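Local coordinates for protein phospholipase C-beta (PLC-beta) (Sepia officinalis, PDB 3QR0) that binds a calcium ion and belongs to the phospholipase C-beta family, joining PH, EF-hand-like, TIM-barrel and C2 domains in one chain, at residues K24-L29 with K131-E136; K149-E154 with K220-L225; D376-I381 with A429-E434. All coordinates share one frame; numbering follows the deposited sequence.

Contact 1: residues K24-L29 with K131-E136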
# COMPACT_ATOMS: atom_id res chain seq x y z
N LYS A 24 23.79 -19.20 -2.48
CA LYS A 24 24.81 -19.71 -3.39
C LYS A 24 24.47 -19.32 -4.83
O LYS A 24 25.31 -18.81 -5.57
CB LYS A 24 24.92 -21.23 -3.27
CG LYS A 24 25.68 -21.92 -4.38
CD LYS A 24 25.66 -23.43 -4.23
CE LYS A 24 24.37 -24.05 -4.74
NZ LYS A 24 24.25 -23.97 -6.22
N GLY A 25 23.23 -19.58 -5.22
CA GLY A 25 22.71 -19.15 -6.51
C GLY A 25 22.51 -20.30 -7.47
O GLY A 25 23.04 -21.39 -7.27
N ASP A 26 21.73 -20.03 -8.51
CA ASP A 26 21.47 -21.01 -9.55
C ASP A 26 21.78 -20.40 -10.93
O ASP A 26 21.79 -19.18 -11.10
CB ASP A 26 20.01 -21.49 -9.48
CG ASP A 26 19.82 -22.64 -8.49
OD1 ASP A 26 20.59 -23.63 -8.56
OD2 ASP A 26 18.89 -22.57 -7.66
N LYS A 27 22.05 -21.28 -11.89
CA LYS A 27 22.37 -20.87 -13.24
C LYS A 27 21.08 -20.67 -14.03
O LYS A 27 20.15 -21.48 -13.94
CB LYS A 27 23.25 -21.93 -13.92
CG LYS A 27 24.56 -22.19 -13.17
CD LYS A 27 25.18 -23.55 -13.48
CE LYS A 27 26.24 -23.48 -14.56
NZ LYS A 27 27.18 -24.64 -14.50
N PHE A 28 21.01 -19.56 -14.76
CA PHE A 28 19.87 -19.26 -15.63
C PHE A 28 20.37 -18.71 -16.95
O PHE A 28 21.43 -18.10 -17.00
CB PHE A 28 18.97 -18.19 -15.01
CG PHE A 28 18.23 -18.62 -13.78
CD1 PHE A 28 16.91 -19.07 -13.86
CD2 PHE A 28 18.83 -18.53 -12.53
CE1 PHE A 28 16.22 -19.44 -12.71
CE2 PHE A 28 18.14 -18.91 -11.38
CZ PHE A 28 16.83 -19.37 -11.47
N LEU A 29 19.60 -18.91 -18.01
CA LEU A 29 19.82 -18.17 -19.24
C LEU A 29 18.92 -16.94 -19.20
O LEU A 29 17.72 -17.06 -18.95
CB LEU A 29 19.52 -19.00 -20.49
CG LEU A 29 20.53 -20.10 -20.84
CD1 LEU A 29 20.16 -20.75 -22.18
CD2 LEU A 29 21.96 -19.58 -20.89
N LYS A 131 10.35 -23.15 -10.09
CA LYS A 131 9.28 -23.08 -9.09
C LYS A 131 9.80 -22.55 -7.76
O LYS A 131 9.22 -21.63 -7.19
CB LYS A 131 8.62 -24.45 -8.91
CG LYS A 131 7.41 -24.45 -7.97
CD LYS A 131 6.70 -25.79 -7.99
CE LYS A 131 5.57 -25.83 -6.97
NZ LYS A 131 4.92 -27.18 -6.93
N LYS A 132 10.89 -23.13 -7.27
CA LYS A 132 11.47 -22.72 -5.99
C LYS A 132 11.82 -21.23 -5.97
O LYS A 132 11.50 -20.53 -5.01
CB LYS A 132 12.71 -23.54 -5.64
CG LYS A 132 13.30 -23.20 -4.27
CD LYS A 132 13.85 -24.42 -3.55
CE LYS A 132 14.04 -24.16 -2.05
NZ LYS A 132 12.79 -23.70 -1.37
N TRP A 133 12.48 -20.74 -7.02
CA TRP A 133 12.83 -19.32 -7.10
C TRP A 133 11.59 -18.43 -7.14
O TRP A 133 11.54 -17.39 -6.50
CB TRP A 133 13.74 -19.02 -8.30
CG TRP A 133 15.16 -19.32 -8.02
CD1 TRP A 133 15.76 -20.54 -8.03
CD2 TRP A 133 16.18 -18.38 -7.68
NE1 TRP A 133 17.08 -20.42 -7.72
CE2 TRP A 133 17.37 -19.11 -7.50
CE3 TRP A 133 16.21 -16.99 -7.51
CZ2 TRP A 133 18.58 -18.50 -7.15
CZ3 TRP A 133 17.42 -16.38 -7.17
CH2 TRP A 133 18.58 -17.14 -7.00
N SER A 134 10.58 -18.85 -7.90
CA SER A 134 9.34 -18.09 -8.02
C SER A 134 8.63 -17.95 -6.68
O SER A 134 8.17 -16.86 -6.33
CB SER A 134 8.41 -18.75 -9.04
OG SER A 134 7.36 -17.86 -9.39
N GLU A 135 8.55 -19.04 -5.92
CA GLU A 135 7.89 -19.01 -4.62
C GLU A 135 8.68 -18.21 -3.59
O GLU A 135 8.11 -17.44 -2.83
CB GLU A 135 7.65 -20.43 -4.10
CG GLU A 135 6.63 -21.18 -4.92
CD GLU A 135 6.45 -22.62 -4.48
OE1 GLU A 135 7.48 -23.30 -4.22
OE2 GLU A 135 5.29 -23.07 -4.41
N GLU A 136 10.00 -18.37 -3.60
CA GLU A 136 10.85 -17.70 -2.62
C GLU A 136 10.91 -16.20 -2.86
O GLU A 136 10.68 -15.41 -1.95
CB GLU A 136 12.26 -18.29 -2.61
CG GLU A 136 12.35 -19.68 -1.98
CD GLU A 136 11.94 -19.71 -0.51
OE1 GLU A 136 12.27 -18.75 0.22
OE2 GLU A 136 11.30 -20.70 -0.10
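In the PH domain, Trp133 of the long C-terminal helix 127-141 packs on Asp26 and Phe28 of strand 26-31, the first strand in the chain, in the middle of the seven-stranded antiparallel sheet. One indole serves both partners. Its N-H is taken by a carboxylate at the edge, and one of its faces receives a phenyl edge.

Trp133 NE1 donates to Asp26 OD2 at 2.8 Å. The N-H...O angle is 177°, so the bond is almost straight. The oxygen lies in the indole plane and offers its anti lone pair, the one turned away from OD1. The carboxylate itself is turned well out of the indole plane. Asp26 CG stands beside its own backbone N (chi1 -85°), which aims the carboxylate at the helix.

Phe28 makes a T-shaped pair with the five-membered ring of Trp133. The centroids are 5.0 Å apart and the planes meet at 86°. Phe28 CZ leads, 3.8 Å from Trp133 CD1, and Phe28 CE2 lies 4.0 Å from Trp133 CE2.

Gly25 is the first residue to leave helix 20-24, with positive phi. Its CA sits at the benzo edge of the indole, 4.2 Å from Trp133 CZ2. Leu22 of the same short helix and Val45 of strand 39-45 also touch Trp133.

Asp26 OD2 has a second donor, Gln21 NE2, so two N-H groups grip one oxygen. This pair of bonds would favour a charged carboxylate. The indole N-H is satisfied although Trp133 is buried. The bond at the edge and the phenyl against one face help to set its rotation, which ties the helix to the central strand of the sheet.

Contact 2: residues K149-E154 with K220-L225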
# COMPACT_ATOMS: atom_id res chain seq x y z
N LYS A 149 10.39 -1.96 7.55
CA LYS A 149 11.54 -1.84 8.44
C LYS A 149 11.91 -0.38 8.70
O LYS A 149 11.67 0.51 7.87
CB LYS A 149 12.74 -2.65 7.93
CG LYS A 149 13.35 -2.20 6.63
CD LYS A 149 14.29 -3.27 6.10
CE LYS A 149 14.67 -3.04 4.66
NZ LYS A 149 13.48 -2.99 3.76
N ASN A 150 12.49 -0.15 9.88
CA ASN A 150 12.86 1.19 10.31
C ASN A 150 14.18 1.56 9.63
O ASN A 150 14.75 0.76 8.89
CB ASN A 150 12.97 1.23 11.85
CG ASN A 150 12.82 2.63 12.43
OD1 ASN A 150 12.71 3.61 11.69
ND2 ASN A 150 12.82 2.73 13.76
N GLN A 151 14.67 2.78 9.88
CA GLN A 151 15.86 3.28 9.18
C GLN A 151 17.13 2.44 9.39
O GLN A 151 17.91 2.29 8.45
CB GLN A 151 16.13 4.73 9.55
CG GLN A 151 17.06 5.43 8.58
CD GLN A 151 17.29 6.88 8.94
OE1 GLN A 151 18.41 7.28 9.26
NE2 GLN A 151 16.23 7.68 8.91
N LEU A 152 17.33 1.90 10.60
CA LEU A 152 18.48 1.02 10.85
C LEU A 152 18.43 -0.23 9.97
O LEU A 152 19.46 -0.69 9.48
CB LEU A 152 18.57 0.61 12.33
CG LEU A 152 19.84 -0.16 12.74
CD1 LEU A 152 21.06 0.75 12.67
CD2 LEU A 152 19.68 -0.74 14.15
N GLY A 153 17.23 -0.78 9.79
CA GLY A 153 17.03 -1.88 8.85
C GLY A 153 17.37 -1.52 7.42
O GLY A 153 17.91 -2.35 6.68
N GLU A 154 17.07 -0.28 7.02
CA GLU A 154 17.42 0.19 5.68
C GLU A 154 18.92 0.42 5.55
O GLU A 154 19.49 0.27 4.46
CB GLU A 154 16.66 1.46 5.31
CG GLU A 154 15.18 1.24 5.02
CD GLU A 154 14.92 0.46 3.72
OE1 GLU A 154 15.85 0.23 2.92
OE2 GLU A 154 13.75 0.07 3.51
N LYS A 220 28.85 3.33 12.83
CA LYS A 220 29.75 4.43 13.21
C LYS A 220 30.00 5.36 12.01
O LYS A 220 30.19 6.56 12.17
CB LYS A 220 31.07 3.88 13.78
CG LYS A 220 31.78 4.83 14.75
CD LYS A 220 33.09 4.23 15.29
CE LYS A 220 33.95 5.31 15.94
NZ LYS A 220 35.26 4.80 16.44
N PHE A 221 29.98 4.80 10.80
CA PHE A 221 30.05 5.59 9.57
C PHE A 221 28.81 6.49 9.42
O PHE A 221 28.95 7.67 9.09
CB PHE A 221 30.23 4.67 8.35
CG PHE A 221 29.99 5.33 7.02
CD1 PHE A 221 30.76 6.41 6.60
CD2 PHE A 221 29.01 4.85 6.16
CE1 PHE A 221 30.55 7.00 5.36
CE2 PHE A 221 28.79 5.44 4.92
CZ PHE A 221 29.56 6.51 4.52
N TYR A 222 27.63 5.94 9.69
CA TYR A 222 26.39 6.74 9.75
C TYR A 222 26.54 7.91 10.72
O TYR A 222 26.21 9.04 10.38
CB TYR A 222 25.19 5.87 10.17
CG TYR A 222 23.87 6.61 10.22
CD1 TYR A 222 22.96 6.54 9.17
CD2 TYR A 222 23.51 7.38 11.33
CE1 TYR A 222 21.75 7.22 9.22
CE2 TYR A 222 22.31 8.06 11.39
CZ TYR A 222 21.42 7.98 10.32
OH TYR A 222 20.23 8.65 10.36
N LEU A 223 27.05 7.63 11.92
CA LEU A 223 27.26 8.66 12.94
C LEU A 223 28.22 9.75 12.45
O LEU A 223 28.01 10.93 12.70
CB LEU A 223 27.79 8.05 14.24
CG LEU A 223 26.90 7.05 14.97
CD1 LEU A 223 27.60 6.51 16.22
CD2 LEU A 223 25.56 7.68 15.32
N ALA A 224 29.28 9.33 11.74
CA ALA A 224 30.26 10.25 11.17
C ALA A 224 29.73 11.04 9.96
O ALA A 224 30.21 12.14 9.69
CB ALA A 224 31.52 9.49 10.77
N LEU A 225 28.76 10.47 9.24
CA LEU A 225 28.27 11.08 8.00
C LEU A 225 27.22 12.14 8.24
O LEU A 225 27.39 13.29 7.84
CB LEU A 225 27.71 10.02 7.05
CG LEU A 225 27.18 10.55 5.71
CD1 LEU A 225 28.27 11.33 4.98
CD2 LEU A 225 26.65 9.41 4.85
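A single hydrogen bond joins Tyr222, on helix 215-225 of the EF-hand-like region, to Gln151, in the first turn of helix 151-165. Tyr222 OH lies a short 2.5 Å from Gln151 OE1. The hydroxyl donates and meets the carbonyl nearly end-on, with a C=O...O angle of 161°. The amide oxygen lies at the edge of the phenol, near the ring plane, while the amide plane is turned 49° from it. Gln151 spans the gap because its chain is extended, with CG anti to the backbone N (chi1 -163°). Gln151 NE2 is bonded to Gln660 OE1, and Tyr222 OH also binds Arg228 NH1.

Gln151 and Tyr222 are the only residues of the two segments that touch, and they bury 71 Å² together; the apolar packing comes from residues around them. Met307 of helix 299-307 touches both. Trp155 makes an edge-to-face pair with the Tyr222 ring.

Charge pairing is local to 149-154. Lys149 NZ forms a salt bridge with Glu154 OE2 at 3.1 Å and approaches from above the carboxylate plane.

The buried phenol O-H and the amide oxygen satisfy each other, and Gln660 takes the amide N-H. The arginine beside the phenol oxygen would probably make its O-H a stronger donor to Gln151. The polar chain runs from Arg228 through Tyr222 and Gln151 to Gln660, at the end of strand 650-660 in the C2 domain.

Contact 3: residues D376-I381 with A429-E434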
# COMPACT_ATOMS: atom_id res chain seq x y z
N ASP A 376 -15.73 -10.58 -33.66
CA ASP A 376 -15.47 -11.95 -34.10
C ASP A 376 -16.30 -12.98 -33.32
O ASP A 376 -16.02 -14.18 -33.38
CB ASP A 376 -13.97 -12.26 -33.94
CG ASP A 376 -13.43 -13.21 -35.01
OD1 ASP A 376 -14.17 -13.58 -35.95
OD2 ASP A 376 -12.23 -13.57 -34.92
N GLY A 377 -17.30 -12.52 -32.58
CA GLY A 377 -18.14 -13.39 -31.77
C GLY A 377 -17.62 -13.65 -30.36
O GLY A 377 -18.27 -14.35 -29.59
N GLU A 378 -16.47 -13.07 -30.02
CA GLU A 378 -15.83 -13.30 -28.72
C GLU A 378 -15.89 -12.02 -27.88
O GLU A 378 -15.49 -10.96 -28.35
CB GLU A 378 -14.37 -13.72 -28.92
CG GLU A 378 -14.20 -15.08 -29.61
CD GLU A 378 -14.67 -16.25 -28.75
OE1 GLU A 378 -14.65 -16.14 -27.50
OE2 GLU A 378 -15.06 -17.29 -29.33
N PRO A 379 -16.38 -12.12 -26.62
CA PRO A 379 -16.55 -10.90 -25.83
C PRO A 379 -15.25 -10.18 -25.52
O PRO A 379 -14.20 -10.82 -25.37
CB PRO A 379 -17.20 -11.41 -24.53
CG PRO A 379 -16.83 -12.83 -24.46
CD PRO A 379 -16.79 -13.31 -25.87
N ILE A 380 -15.33 -8.86 -25.43
CA ILE A 380 -14.18 -8.02 -25.15
C ILE A 380 -14.45 -7.14 -23.96
O ILE A 380 -15.60 -7.00 -23.52
CB ILE A 380 -13.82 -7.13 -26.36
CG1 ILE A 380 -14.97 -6.15 -26.67
CG2 ILE A 380 -13.48 -7.98 -27.57
CD1 ILE A 380 -14.68 -5.22 -27.81
N ILE A 381 -13.39 -6.56 -23.42
CA ILE A 381 -13.48 -5.56 -22.36
C ILE A 381 -12.92 -4.25 -22.87
O ILE A 381 -11.82 -4.20 -23.44
CB ILE A 381 -12.71 -6.01 -21.11
CG1 ILE A 381 -13.45 -7.18 -20.44
CG2 ILE A 381 -12.55 -4.85 -20.12
CD1 ILE A 381 -12.71 -7.78 -19.25
N ALA A 429 -20.00 -16.47 -19.21
CA ALA A 429 -20.27 -17.46 -18.16
C ALA A 429 -19.39 -18.68 -18.32
O ALA A 429 -18.84 -19.19 -17.34
CB ALA A 429 -21.74 -17.87 -18.19
N GLN A 430 -19.24 -19.15 -19.56
CA GLN A 430 -18.40 -20.30 -19.86
C GLN A 430 -16.95 -20.07 -19.44
O GLN A 430 -16.35 -20.91 -18.78
CB GLN A 430 -18.46 -20.64 -21.35
CG GLN A 430 -17.63 -21.84 -21.75
CD GLN A 430 -17.66 -22.11 -23.24
OE1 GLN A 430 -18.66 -21.85 -23.92
NE2 GLN A 430 -16.57 -22.65 -23.76
N TYR A 431 -16.40 -18.91 -19.82
CA TYR A 431 -14.99 -18.61 -19.52
C TYR A 431 -14.75 -18.35 -18.04
O TYR A 431 -13.67 -18.65 -17.53
CB TYR A 431 -14.47 -17.45 -20.38
CG TYR A 431 -14.56 -17.68 -21.88
CD1 TYR A 431 -14.27 -18.92 -22.44
CD2 TYR A 431 -14.93 -16.65 -22.74
CE1 TYR A 431 -14.36 -19.13 -23.81
CE2 TYR A 431 -15.01 -16.84 -24.10
CZ TYR A 431 -14.73 -18.08 -24.64
OH TYR A 431 -14.82 -18.28 -25.99
N CYS A 432 -15.74 -17.80 -17.34
CA CYS A 432 -15.67 -17.69 -15.88
C CYS A 432 -15.54 -19.08 -15.27
O CYS A 432 -14.67 -19.32 -14.43
CB CYS A 432 -16.91 -17.01 -15.29
SG CYS A 432 -16.95 -15.22 -15.52
N ASN A 433 -16.40 -20.00 -15.70
CA ASN A 433 -16.37 -21.37 -15.20
C ASN A 433 -15.03 -22.05 -15.47
O ASN A 433 -14.42 -22.63 -14.57
CB ASN A 433 -17.52 -22.19 -15.79
CG ASN A 433 -18.86 -21.85 -15.15
OD1 ASN A 433 -19.02 -21.94 -13.94
ND2 ASN A 433 -19.83 -21.46 -15.98
N GLU A 434 -14.57 -21.95 -16.71
CA GLU A 434 -13.34 -22.61 -17.12
C GLU A 434 -12.09 -21.98 -16.50
O GLU A 434 -11.16 -22.69 -16.12
CB GLU A 434 -13.23 -22.65 -18.64
CG GLU A 434 -14.27 -23.57 -19.29
CD GLU A 434 -14.28 -23.51 -20.81
OE1 GLU A 434 -13.48 -22.76 -21.40
OE2 GLU A 434 -15.11 -24.23 -21.41
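The ring of Tyr431 is met at its edge by Glu378 OE1 and Pro379 CD, both near its plane. Segment 376-381 places no atom over either face. The carboxylate of Glu378 is turned 37° from the ring.

Tyr431 donates its hydroxyl to Glu378 OE1 at 2.6 Å. The oxygen uses its syn lone pair, on the side of OE2. Glu378 reaches the phenol because its chain bends at CG (chi2 -68°), which brings the carboxylate toward helix 422-436. Next along the edge, Pro379 CD rests 4.3 Å from Tyr431 CE2. This is a looser, apolar touch. The hydroxyl therefore has a probably charged carboxylate as its partner, and a proline ring lies beside the ring edge.

Pro379 reaches other residues of helix 422-436 as well: Gln424, Leu427 and Leu428. Leu427 also touches Glu378. The backbone of Pro379 is hydrogen-bonded to that of Phe393, at the start of helix 393-403. Directly after it comes strand 380-381, which lies between strands 391-392 and 366-372 in the mixed sheet of the X domain. The contact thus pins the turn before that strand to the outside helix.

Overall arrangement
The three contacts follow one another along the chain and share no helix, strand or sheet. Contact 1 holds a helix to the antiparallel sheet of the PH domain. Contact 2 joins two helices of the EF-hand-like region. Contact 3 lies in the X domain, part of the TIM-barrel. Between centres, contact 1 is about 31 Å from contact 2 and 35 Å from contact 3; contacts 2 and 3 are 54 Å apart, on opposite sides of the chain's centre. Strand 380-381 of contact 3 is in the sheet whose strands 366-372 and 412-418 carry three of the four protein ligands of calcium, Glu368, Asp370 and Glu417. Each contact lies within or beside a different module.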